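Side-chain contacts in regulatory protein BLAR1 (Bacillus licheniformis, PDB 1NRF), which senses beta-lactam antibiotics outside the cell, probably by acylation of a serine in its extracellular sensor domain, and probably relays the signal to the cytoplasm: residues Lys66-Leu71 / Lys133-Gly138; Ala70-Glu75 / Asp126-Tyr131; Asp103-Met108 / Ile180-Asp185; Asp185-Glu190 / Ser198-Thr203. All coordinates share one frame; numbering follows the deposited sequence.

Contact 1 (Lys66-Leu71 / Lys133-Gly138); sequences KVFSAL and KSIHYG
Phe-68 leans out of helix 66-76 with CG anti to its own carbonyl carbon (chi1 -66°), and Tyr-137 extends to meet it with CG anti to the backbone N (chi1 -170°). The two rings form a T-shaped (edge-to-face) pair: the edge of Tyr-137 points at the face of Phe-68, with centroids 5.4 Å apart and planes 77° to each other. Tyr-137 CE2 does the touching, 3.7 Å from Phe-68 CD1. The CD1 methyl of Ile-135 lies 3.5 Å from Phe-68 CD2, reaching the ring obliquely on the side of CD2 and CE2. No hydrogen bond spans the gap, which suits a buried site of two aromatic rings and a branched aliphatic chain in the helical region of this penicillin-binding, beta-lactamase-like sensor domain. Two residues so close in sequence both reach Phe-68 because helix 125-134 ends in a Schellman motif, with His-136 at positive phi as the C-prime residue, and the chain turns there. Helix 158-170 packs against both rings through Ile-164, while Tyr-65, near Ser-63, the probable acylation site, adds another edge-to-face partner to Tyr-137 and links the cluster to the start of helix 66-76.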
# COMPACT_ATOMS: atom_id res chain seq x y z
N LYS A 66 -5.29 -1.63 2.68
CA LYS A 66 -5.47 -1.97 4.10
C LYS A 66 -4.94 -0.88 5.05
O LYS A 66 -5.42 -0.74 6.18
CB LYS A 66 -4.79 -3.30 4.41
CG LYS A 66 -5.54 -4.54 3.94
CD LYS A 66 -4.70 -5.77 4.25
CE LYS A 66 -5.43 -7.07 4.00
NZ LYS A 66 -5.84 -7.24 2.60
N VAL A 67 -3.94 -0.13 4.60
CA VAL A 67 -3.36 0.94 5.40
C VAL A 67 -4.44 1.99 5.71
O VAL A 67 -4.57 2.44 6.85
CB VAL A 67 -2.19 1.63 4.64
CG1 VAL A 67 -1.70 2.85 5.41
CG2 VAL A 67 -1.04 0.64 4.43
N PHE A 68 -5.21 2.35 4.70
CA PHE A 68 -6.25 3.35 4.89
C PHE A 68 -7.50 2.73 5.49
O PHE A 68 -8.27 3.40 6.17
CB PHE A 68 -6.56 4.05 3.56
CG PHE A 68 -5.43 4.88 3.04
CD1 PHE A 68 -4.39 4.29 2.32
CD2 PHE A 68 -5.36 6.24 3.33
CE1 PHE A 68 -3.30 5.05 1.90
CE2 PHE A 68 -4.28 7.00 2.90
CZ PHE A 68 -3.24 6.40 2.18
N SER A 69 -7.70 1.44 5.23
CA SER A 69 -8.84 0.74 5.80
C SER A 69 -8.65 0.76 7.32
O SER A 69 -9.58 1.03 8.08
CB SER A 69 -8.87 -0.71 5.31
OG SER A 69 -9.86 -1.46 6.00
N ALA A 70 -7.42 0.47 7.74
CA ALA A 70 -7.06 0.44 9.15
C ALA A 70 -7.21 1.81 9.82
O ALA A 70 -7.62 1.91 10.97
CB ALA A 70 -5.63 -0.06 9.30
N LEU A 71 -6.87 2.86 9.08
CA LEU A 71 -6.95 4.22 9.59
C LEU A 71 -8.39 4.65 9.85
O LEU A 71 -8.68 5.32 10.84
CB LEU A 71 -6.28 5.18 8.60
CG LEU A 71 -6.18 6.66 9.01
CD1 LEU A 71 -5.41 6.82 10.32
CD2 LEU A 71 -5.48 7.39 7.88
N LYS A 133 -13.92 9.74 -0.36
CA LYS A 133 -14.03 11.11 -0.83
C LYS A 133 -13.26 12.04 0.10
O LYS A 133 -12.58 12.95 -0.37
CB LYS A 133 -15.49 11.55 -0.91
CG LYS A 133 -16.24 10.99 -2.10
CD LYS A 133 -17.68 11.49 -2.14
CE LYS A 133 -18.43 10.89 -3.32
NZ LYS A 133 -19.84 11.40 -3.43
N SER A 134 -13.34 11.79 1.41
CA SER A 134 -12.65 12.64 2.36
C SER A 134 -11.13 12.66 2.15
O SER A 134 -10.48 13.65 2.45
CB SER A 134 -13.00 12.26 3.82
OG SER A 134 -12.47 11.01 4.23
N ILE A 135 -10.56 11.58 1.63
CA ILE A 135 -9.11 11.56 1.40
C ILE A 135 -8.79 11.49 -0.08
O ILE A 135 -7.63 11.32 -0.47
CB ILE A 135 -8.43 10.37 2.12
CG1 ILE A 135 -8.94 9.05 1.54
CG2 ILE A 135 -8.65 10.46 3.62
CD1 ILE A 135 -8.21 7.82 2.05
N HIS A 136 -9.83 11.64 -0.91
CA HIS A 136 -9.71 11.56 -2.37
C HIS A 136 -8.75 10.45 -2.80
O HIS A 136 -7.67 10.70 -3.36
CB HIS A 136 -9.28 12.92 -2.96
CG HIS A 136 -9.54 13.04 -4.43
ND1 HIS A 136 -9.94 14.22 -5.02
CD2 HIS A 136 -9.47 12.13 -5.43
CE1 HIS A 136 -10.11 14.03 -6.32
NE2 HIS A 136 -9.83 12.77 -6.59
N TYR A 137 -9.16 9.21 -2.55
CA TYR A 137 -8.38 8.04 -2.89
C TYR A 137 -8.67 7.53 -4.30
O TYR A 137 -9.73 6.97 -4.57
CB TYR A 137 -8.64 6.94 -1.86
CG TYR A 137 -7.71 5.75 -1.95
CD1 TYR A 137 -7.81 4.83 -3.00
CD2 TYR A 137 -6.75 5.52 -0.97
CE1 TYR A 137 -6.99 3.72 -3.06
CE2 TYR A 137 -5.93 4.40 -1.02
CZ TYR A 137 -6.05 3.51 -2.06
OH TYR A 137 -5.24 2.41 -2.10
N GLY A 138 -7.70 7.73 -5.19
CA GLY A 138 -7.84 7.27 -6.56
C GLY A 138 -9.10 7.77 -7.23
O GLY A 138 -9.48 8.92 -7.07

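Contact 2 (Ala70-Glu75 / Asp126-Tyr131); sequences ALLALE and DHLRHY
Leu-72 and Tyr-131 mark the nearest approach of two helical segments, their CA atoms 7.5 Å apart. The segment axes pass 11.6 Å from each other at 119°, a steep crossing that is far from antiparallel, so the meeting is confined to a small patch and long side chains must bridge the distance.

Leu-72 and Tyr-131 do the bridging together. With CG anti to the backbone N (chi1 -176°), the tyrosine ring extends toward helix 66-76 and offers a face to Leu-72. The leucine CB sits over the middle of that face, 3.7 Å from the Tyr-131 ring centroid and only 11° off the normal, a CH-pi contact. Further along the leucine, CD1 bears on the same ring at 3.5 Å from Tyr-131 CD1. The two side chains thus run past each other in opposite directions. Leu-72 CD2 also meets Leu-128 CD2 at 3.9 Å, so the branched end of one leucine serves two residues one turn apart on helix 125-134. At the far end of the ring, Tyr-131 OH rests 3.6 Å from Leu-71 CB and probably hydrogen-bonds Phe-68 O, which would satisfy the buried hydroxyl. A tyrosine suits this place because its flat face accepts aliphatic groups, its length spans the wide helix separation and its hydroxyl has a backbone partner.

In the helical part of the transpeptidase-like sensor domain, Leu-72 also packs on Ile-123 of helix 113-123, Leu-71 touches Val-183 of helix 177-187, and Tyr-148 from a loop flanks Leu-128.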
# COMPACT_ATOMS: atom_id res chain seq x y z
N ALA A 70 -7.42 0.47 7.74
CA ALA A 70 -7.06 0.44 9.15
C ALA A 70 -7.21 1.81 9.82
O ALA A 70 -7.62 1.91 10.97
CB ALA A 70 -5.63 -0.06 9.30
N LEU A 71 -6.87 2.86 9.08
CA LEU A 71 -6.95 4.22 9.59
C LEU A 71 -8.39 4.65 9.85
O LEU A 71 -8.68 5.32 10.84
CB LEU A 71 -6.28 5.18 8.60
CG LEU A 71 -6.18 6.66 9.01
CD1 LEU A 71 -5.41 6.82 10.32
CD2 LEU A 71 -5.48 7.39 7.88
N LEU A 72 -9.30 4.28 8.95
CA LEU A 72 -10.69 4.62 9.12
C LEU A 72 -11.23 3.87 10.32
O LEU A 72 -11.95 4.44 11.14
CB LEU A 72 -11.50 4.26 7.87
CG LEU A 72 -13.02 4.43 7.99
CD1 LEU A 72 -13.36 5.90 8.19
CD2 LEU A 72 -13.71 3.88 6.76
N ALA A 73 -10.87 2.59 10.43
CA ALA A 73 -11.33 1.75 11.54
C ALA A 73 -10.96 2.34 12.90
O ALA A 73 -11.76 2.34 13.84
CB ALA A 73 -10.76 0.35 11.40
N LEU A 74 -9.73 2.84 13.01
CA LEU A 74 -9.26 3.45 14.25
C LEU A 74 -10.01 4.75 14.52
O LEU A 74 -10.51 4.99 15.63
CB LEU A 74 -7.76 3.72 14.16
CG LEU A 74 -6.86 2.48 14.13
CD1 LEU A 74 -5.42 2.89 13.81
CD2 LEU A 74 -6.95 1.75 15.48
N GLU A 75 -10.08 5.60 13.51
CA GLU A 75 -10.76 6.89 13.60
C GLU A 75 -12.22 6.77 14.00
O GLU A 75 -12.78 7.71 14.57
CB GLU A 75 -10.65 7.63 12.27
CG GLU A 75 -9.37 8.42 12.10
CD GLU A 75 -9.35 9.63 13.01
OE1 GLU A 75 -10.33 10.41 12.98
OE2 GLU A 75 -8.35 9.82 13.74
N ASP A 126 -22.07 3.64 3.29
CA ASP A 126 -22.28 5.08 3.38
C ASP A 126 -21.03 5.74 3.97
O ASP A 126 -20.44 6.64 3.35
CB ASP A 126 -23.52 5.39 4.22
CG ASP A 126 -24.82 4.85 3.59
OD1 ASP A 126 -25.89 4.95 4.23
OD2 ASP A 126 -24.78 4.32 2.46
N HIS A 127 -20.61 5.29 5.15
CA HIS A 127 -19.41 5.86 5.77
C HIS A 127 -18.15 5.52 4.97
O HIS A 127 -17.17 6.25 5.02
CB HIS A 127 -19.23 5.36 7.21
CG HIS A 127 -20.30 5.82 8.16
ND1 HIS A 127 -20.83 7.10 8.12
CD2 HIS A 127 -20.92 5.19 9.18
CE1 HIS A 127 -21.73 7.22 9.08
NE2 HIS A 127 -21.80 6.08 9.74
N LEU A 128 -18.18 4.41 4.25
CA LEU A 128 -17.03 4.01 3.44
C LEU A 128 -16.84 4.95 2.26
O LEU A 128 -15.75 5.48 2.05
CB LEU A 128 -17.20 2.58 2.94
CG LEU A 128 -16.96 1.50 3.99
CD1 LEU A 128 -17.47 0.15 3.49
CD2 LEU A 128 -15.48 1.45 4.29
N ARG A 129 -17.90 5.14 1.48
CA ARG A 129 -17.83 6.02 0.32
C ARG A 129 -17.43 7.43 0.76
O ARG A 129 -16.64 8.10 0.09
CB ARG A 129 -19.17 6.05 -0.42
CG ARG A 129 -19.63 4.70 -0.96
CD ARG A 129 -20.51 4.85 -2.19
NE ARG A 129 -20.96 3.57 -2.73
CZ ARG A 129 -21.24 3.35 -4.01
NH1 ARG A 129 -21.11 4.32 -4.91
NH2 ARG A 129 -21.67 2.16 -4.41
N HIS A 130 -17.98 7.87 1.89
CA HIS A 130 -17.68 9.19 2.43
C HIS A 130 -16.18 9.34 2.64
O HIS A 130 -15.59 10.39 2.34
CB HIS A 130 -18.42 9.38 3.76
CG HIS A 130 -18.09 10.66 4.46
ND1 HIS A 130 -18.53 11.89 4.01
CD2 HIS A 130 -17.34 10.91 5.56
CE1 HIS A 130 -18.07 12.84 4.80
NE2 HIS A 130 -17.35 12.28 5.75
N TYR A 131 -15.57 8.28 3.17
CA TYR A 131 -14.14 8.23 3.46
C TYR A 131 -13.28 8.40 2.22
O TYR A 131 -12.40 9.27 2.17
CB TYR A 131 -13.81 6.91 4.15
CG TYR A 131 -12.37 6.77 4.59
CD1 TYR A 131 -11.82 7.64 5.54
CD2 TYR A 131 -11.56 5.75 4.08
CE1 TYR A 131 -10.51 7.49 5.97
CE2 TYR A 131 -10.25 5.59 4.51
CZ TYR A 131 -9.73 6.46 5.46
OH TYR A 131 -8.44 6.29 5.91

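Contact 3 (Asp103-Met108 / Ile180-Asp185); sequences DLFSAM and IETVKD
Leu-104 and Phe-105 of helix 104-110 meet Thr-182 and Asp-185 of helix 177-187 in a partly buried helix-helix contact, in the helical region of the penicillin-binding, beta-lactamase-like fold. The segment axes lie 10.6 Å apart and cross at -45°, and the meeting is made by van der Waals contact, without a hydrogen bond across it. On the inner side, Leu-104 CD2 approaches Thr-182 CG2 at 3.9 Å. Thr-182 can offer this methyl because its CG2 stands anti to the backbone N, while OG1 (chi1 -52°) turns back to bond the carbonyl of Ser-178 in its own helix; a threonine therefore presents an apolar surface here with its hydroxyl satisfied. Leu-104 also touches Ala-70 of helix 66-76, and Thr-182 touches Leu-74 of that helix.

Nearer the surface, Phe-105 brings the far end of its ring to helix 177-187, with CE1 3.9 Å from the backbone Thr-182 O. The ring and the Asp-185 carboxylate are inclined at 42°. Aspartate suits this partly exposed place because its OD1 is engaged in a salt bridge with Arg-188 NH1, leaving the methylene to meet the aromatic ring obliquely: Phe-105 CZ lies 3.4 Å from Asp-185 CB.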
# COMPACT_ATOMS: atom_id res chain seq x y z
N ASP A 103 -4.94 -9.97 14.64
CA ASP A 103 -4.67 -8.72 15.33
C ASP A 103 -4.50 -7.69 14.22
O ASP A 103 -4.25 -8.07 13.08
CB ASP A 103 -3.37 -8.88 16.12
CG ASP A 103 -3.17 -7.80 17.13
OD1 ASP A 103 -2.13 -7.83 17.82
OD2 ASP A 103 -4.06 -6.93 17.25
N LEU A 104 -4.64 -6.41 14.53
CA LEU A 104 -4.45 -5.38 13.50
C LEU A 104 -3.05 -5.59 12.93
O LEU A 104 -2.87 -5.66 11.72
CB LEU A 104 -4.54 -3.97 14.09
CG LEU A 104 -4.06 -2.84 13.17
CD1 LEU A 104 -4.99 -2.68 11.97
CD2 LEU A 104 -3.99 -1.54 13.97
N PHE A 105 -2.07 -5.70 13.83
CA PHE A 105 -0.68 -5.91 13.45
C PHE A 105 -0.41 -7.24 12.75
O PHE A 105 0.45 -7.33 11.87
CB PHE A 105 0.22 -5.78 14.69
CG PHE A 105 0.55 -4.37 15.05
CD1 PHE A 105 -0.45 -3.40 15.11
CD2 PHE A 105 1.86 -4.00 15.33
CE1 PHE A 105 -0.14 -2.07 15.45
CE2 PHE A 105 2.18 -2.68 15.67
CZ PHE A 105 1.17 -1.72 15.73
N SER A 106 -1.13 -8.30 13.14
CA SER A 106 -0.93 -9.59 12.50
C SER A 106 -1.66 -9.64 11.14
O SER A 106 -1.18 -10.26 10.18
CB SER A 106 -1.40 -10.74 13.41
OG SER A 106 -2.80 -10.78 13.57
N ALA A 107 -2.81 -8.98 11.06
CA ALA A 107 -3.60 -8.96 9.84
C ALA A 107 -2.87 -8.24 8.71
O ALA A 107 -2.98 -8.62 7.54
CB ALA A 107 -4.96 -8.30 10.11
N MET A 108 -2.13 -7.18 9.07
CA MET A 108 -1.36 -6.41 8.10
C MET A 108 -0.21 -7.22 7.54
O MET A 108 -0.07 -7.35 6.32
CB MET A 108 -0.79 -5.14 8.75
CG MET A 108 -1.71 -3.95 8.71
SD MET A 108 -1.96 -3.22 7.05
CE MET A 108 -2.68 -1.66 7.56
N ILE A 180 -2.51 7.67 13.39
CA ILE A 180 -1.50 7.73 12.34
C ILE A 180 -0.32 6.87 12.80
O ILE A 180 0.17 6.01 12.07
CB ILE A 180 -0.97 9.18 12.13
CG1 ILE A 180 -2.10 10.11 11.69
CG2 ILE A 180 0.18 9.17 11.13
CD1 ILE A 180 -2.67 9.79 10.32
N GLU A 181 0.14 7.13 14.02
CA GLU A 181 1.26 6.41 14.62
C GLU A 181 0.98 4.92 14.68
O GLU A 181 1.89 4.11 14.48
CB GLU A 181 1.54 6.94 16.03
CG GLU A 181 2.53 8.08 16.09
CD GLU A 181 2.50 8.82 17.43
OE1 GLU A 181 2.42 8.15 18.49
OE2 GLU A 181 2.55 10.07 17.41
N THR A 182 -0.27 4.57 14.95
CA THR A 182 -0.68 3.17 15.03
C THR A 182 -0.58 2.48 13.67
O THR A 182 -0.08 1.37 13.57
CB THR A 182 -2.13 3.04 15.54
OG1 THR A 182 -2.29 3.77 16.77
CG2 THR A 182 -2.46 1.58 15.80
N VAL A 183 -1.07 3.15 12.63
CA VAL A 183 -1.01 2.58 11.28
C VAL A 183 0.44 2.53 10.82
O VAL A 183 0.84 1.63 10.06
CB VAL A 183 -1.83 3.40 10.27
CG1 VAL A 183 -1.56 2.91 8.86
CG2 VAL A 183 -3.32 3.28 10.59
N LYS A 184 1.23 3.49 11.29
CA LYS A 184 2.64 3.57 10.93
C LYS A 184 3.38 2.34 11.46
O LYS A 184 4.18 1.75 10.74
CB LYS A 184 3.28 4.85 11.48
CG LYS A 184 3.22 6.00 10.49
CD LYS A 184 3.81 7.30 11.03
CE LYS A 184 3.90 8.35 9.92
NZ LYS A 184 4.43 9.68 10.34
N ASP A 185 3.10 1.96 12.71
CA ASP A 185 3.75 0.79 13.30
C ASP A 185 3.30 -0.50 12.64
O ASP A 185 4.09 -1.43 12.50
CB ASP A 185 3.44 0.69 14.80
CG ASP A 185 3.92 1.89 15.57
OD1 ASP A 185 5.06 2.33 15.34
OD2 ASP A 185 3.15 2.39 16.43

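Contact 4 (Asp185-Glu190 / Ser198-Thr203); sequences DSIRLE and SGKTGT
Ile-187 and Ser-198 meet where helix 177-187 runs into the beta hairpin of strands 188-192 and 195-205, at one margin of the domain's mixed sheet. Backbone polar contacts hold the junction. Gly-199 N donates to Ile-187 O over 3.1 Å, nearly straight at 162°, although the donor stands 31° out of the carbonyl plane. The same oxygen takes a CA-H...O contact from Ser-198 CA at 3.3 Å. Next along, Arg-188 and Ser-198 form an antiparallel non-hydrogen-bonded pair with CA atoms 4.1 Å apart; beyond it, Leu-189 and Glu-190 both face Leu-197 in a classic beta bulge.

Van der Waals contacts flank the pair. Ile-187 CD1 comes to 4.2 Å from Ser-198 CB, and Leu-189 CD1 lies 3.9 Å from Gly-199 N, so the leucine packs on a backbone that carries no side chain. The small Ser-198 lies alongside the start of the Arg-188 chain, its OG 3.6 Å from Arg-188 CA.

Two charged side chains are bound away from this pairing. Lys-200, in a KTG sequence like that of penicillin-recognising enzymes, hydrogen-bonds Ser-111 OG and Thr-201 O through NZ and lies beside Ser-63, the probable acylation site. Arg-188 bends at chi3 (-47°) and folds back to Asp-185, where its NH1 makes a salt bridge of 2.7 Å to Asp-185 OD1, in the guanidinium plane but from above the carboxylate plane.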
# COMPACT_ATOMS: atom_id res chain seq x y z
N ASP A 185 3.10 1.96 12.71
CA ASP A 185 3.75 0.79 13.30
C ASP A 185 3.30 -0.50 12.64
O ASP A 185 4.09 -1.43 12.50
CB ASP A 185 3.44 0.69 14.80
CG ASP A 185 3.92 1.89 15.57
OD1 ASP A 185 5.06 2.33 15.34
OD2 ASP A 185 3.15 2.39 16.43
N SER A 186 2.04 -0.57 12.23
CA SER A 186 1.51 -1.77 11.60
C SER A 186 2.25 -2.14 10.31
O SER A 186 2.30 -3.31 9.94
CB SER A 186 0.02 -1.59 11.28
OG SER A 186 -0.18 -0.50 10.38
N ILE A 187 2.83 -1.15 9.64
CA ILE A 187 3.54 -1.40 8.39
C ILE A 187 5.06 -1.22 8.43
O ILE A 187 5.73 -1.40 7.42
CB ILE A 187 2.98 -0.51 7.28
CG1 ILE A 187 3.18 0.95 7.66
CG2 ILE A 187 1.51 -0.83 7.06
CD1 ILE A 187 2.91 1.91 6.56
N ARG A 188 5.60 -0.85 9.59
CA ARG A 188 7.04 -0.67 9.74
C ARG A 188 7.64 -2.07 9.58
O ARG A 188 7.31 -2.97 10.35
CB ARG A 188 7.37 -0.11 11.12
CG ARG A 188 8.73 0.55 11.25
CD ARG A 188 8.95 1.06 12.66
NE ARG A 188 7.80 1.80 13.18
CZ ARG A 188 7.42 3.01 12.78
NH1 ARG A 188 6.35 3.59 13.33
NH2 ARG A 188 8.10 3.66 11.85
N LEU A 189 8.52 -2.25 8.61
CA LEU A 189 9.12 -3.57 8.35
C LEU A 189 10.51 -3.86 8.93
O LEU A 189 10.70 -4.88 9.60
CB LEU A 189 9.16 -3.83 6.85
CG LEU A 189 7.79 -3.89 6.19
CD1 LEU A 189 7.95 -3.90 4.67
CD2 LEU A 189 7.05 -5.13 6.68
N GLU A 190 11.48 -3.00 8.64
CA GLU A 190 12.85 -3.18 9.10
C GLU A 190 13.55 -1.86 9.41
O GLU A 190 13.02 -0.78 9.17
CB GLU A 190 13.69 -3.89 8.03
CG GLU A 190 13.28 -5.31 7.73
CD GLU A 190 14.35 -6.06 6.93
OE1 GLU A 190 15.50 -6.15 7.41
OE2 GLU A 190 14.03 -6.56 5.83
N SER A 198 9.20 1.05 5.74
CA SER A 198 7.78 0.81 5.97
C SER A 198 7.21 0.48 4.59
O SER A 198 7.66 1.03 3.58
CB SER A 198 7.09 2.07 6.52
OG SER A 198 7.48 2.37 7.86
N GLY A 199 6.23 -0.43 4.55
CA GLY A 199 5.63 -0.80 3.28
C GLY A 199 4.50 -1.81 3.38
O GLY A 199 4.23 -2.35 4.45
N LYS A 200 3.85 -2.06 2.26
CA LYS A 200 2.74 -3.02 2.21
C LYS A 200 2.55 -3.58 0.81
O LYS A 200 2.52 -2.83 -0.18
CB LYS A 200 1.46 -2.35 2.71
CG LYS A 200 0.59 -3.27 3.57
CD LYS A 200 -0.47 -3.96 2.74
CE LYS A 200 -0.82 -5.31 3.31
NZ LYS A 200 0.20 -6.29 2.89
N THR A 201 2.44 -4.90 0.72
CA THR A 201 2.27 -5.60 -0.56
C THR A 201 0.82 -5.72 -0.99
O THR A 201 -0.09 -5.58 -0.18
CB THR A 201 2.80 -7.04 -0.51
OG1 THR A 201 2.09 -7.76 0.51
CG2 THR A 201 4.28 -7.07 -0.23
N GLY A 202 0.63 -6.02 -2.26
CA GLY A 202 -0.70 -6.19 -2.82
C GLY A 202 -0.62 -7.15 -3.98
O GLY A 202 0.30 -7.07 -4.80
N THR A 203 -1.57 -8.08 -4.04
CA THR A 203 -1.62 -9.05 -5.13
C THR A 203 -3.03 -9.16 -5.70
O THR A 203 -4.01 -9.17 -4.95
CB THR A 203 -1.18 -10.46 -4.68
OG1 THR A 203 0.17 -10.42 -4.23
CG2 THR A 203 -1.30 -11.44 -5.84

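Overall arrangement
Contacts 1 and 2 both use helix 66-76, contact 2 meeting helix 125-134 and contact 1 the turn that follows it; both are buried and rely on aromatic rings, and Phe-68 serves both, by its ring in one and probably its backbone O in the other. Contact 3 is less enclosed, setting aliphatic and aromatic groups against residues whose polar ends have partners elsewhere. Contact 4 is largely buried, with Arg-188 and Leu-189 exposed, and it alone has a hydrogen bond between its segments, at the helix-to-hairpin junction. Helix 177-187 and Asp-185 tie contact 3 to contact 4. Val-67 links contact 1 to both, packing on Val-183 and Ile-187, while Lys-66 and Lys-200 converge beside the probable acylation site.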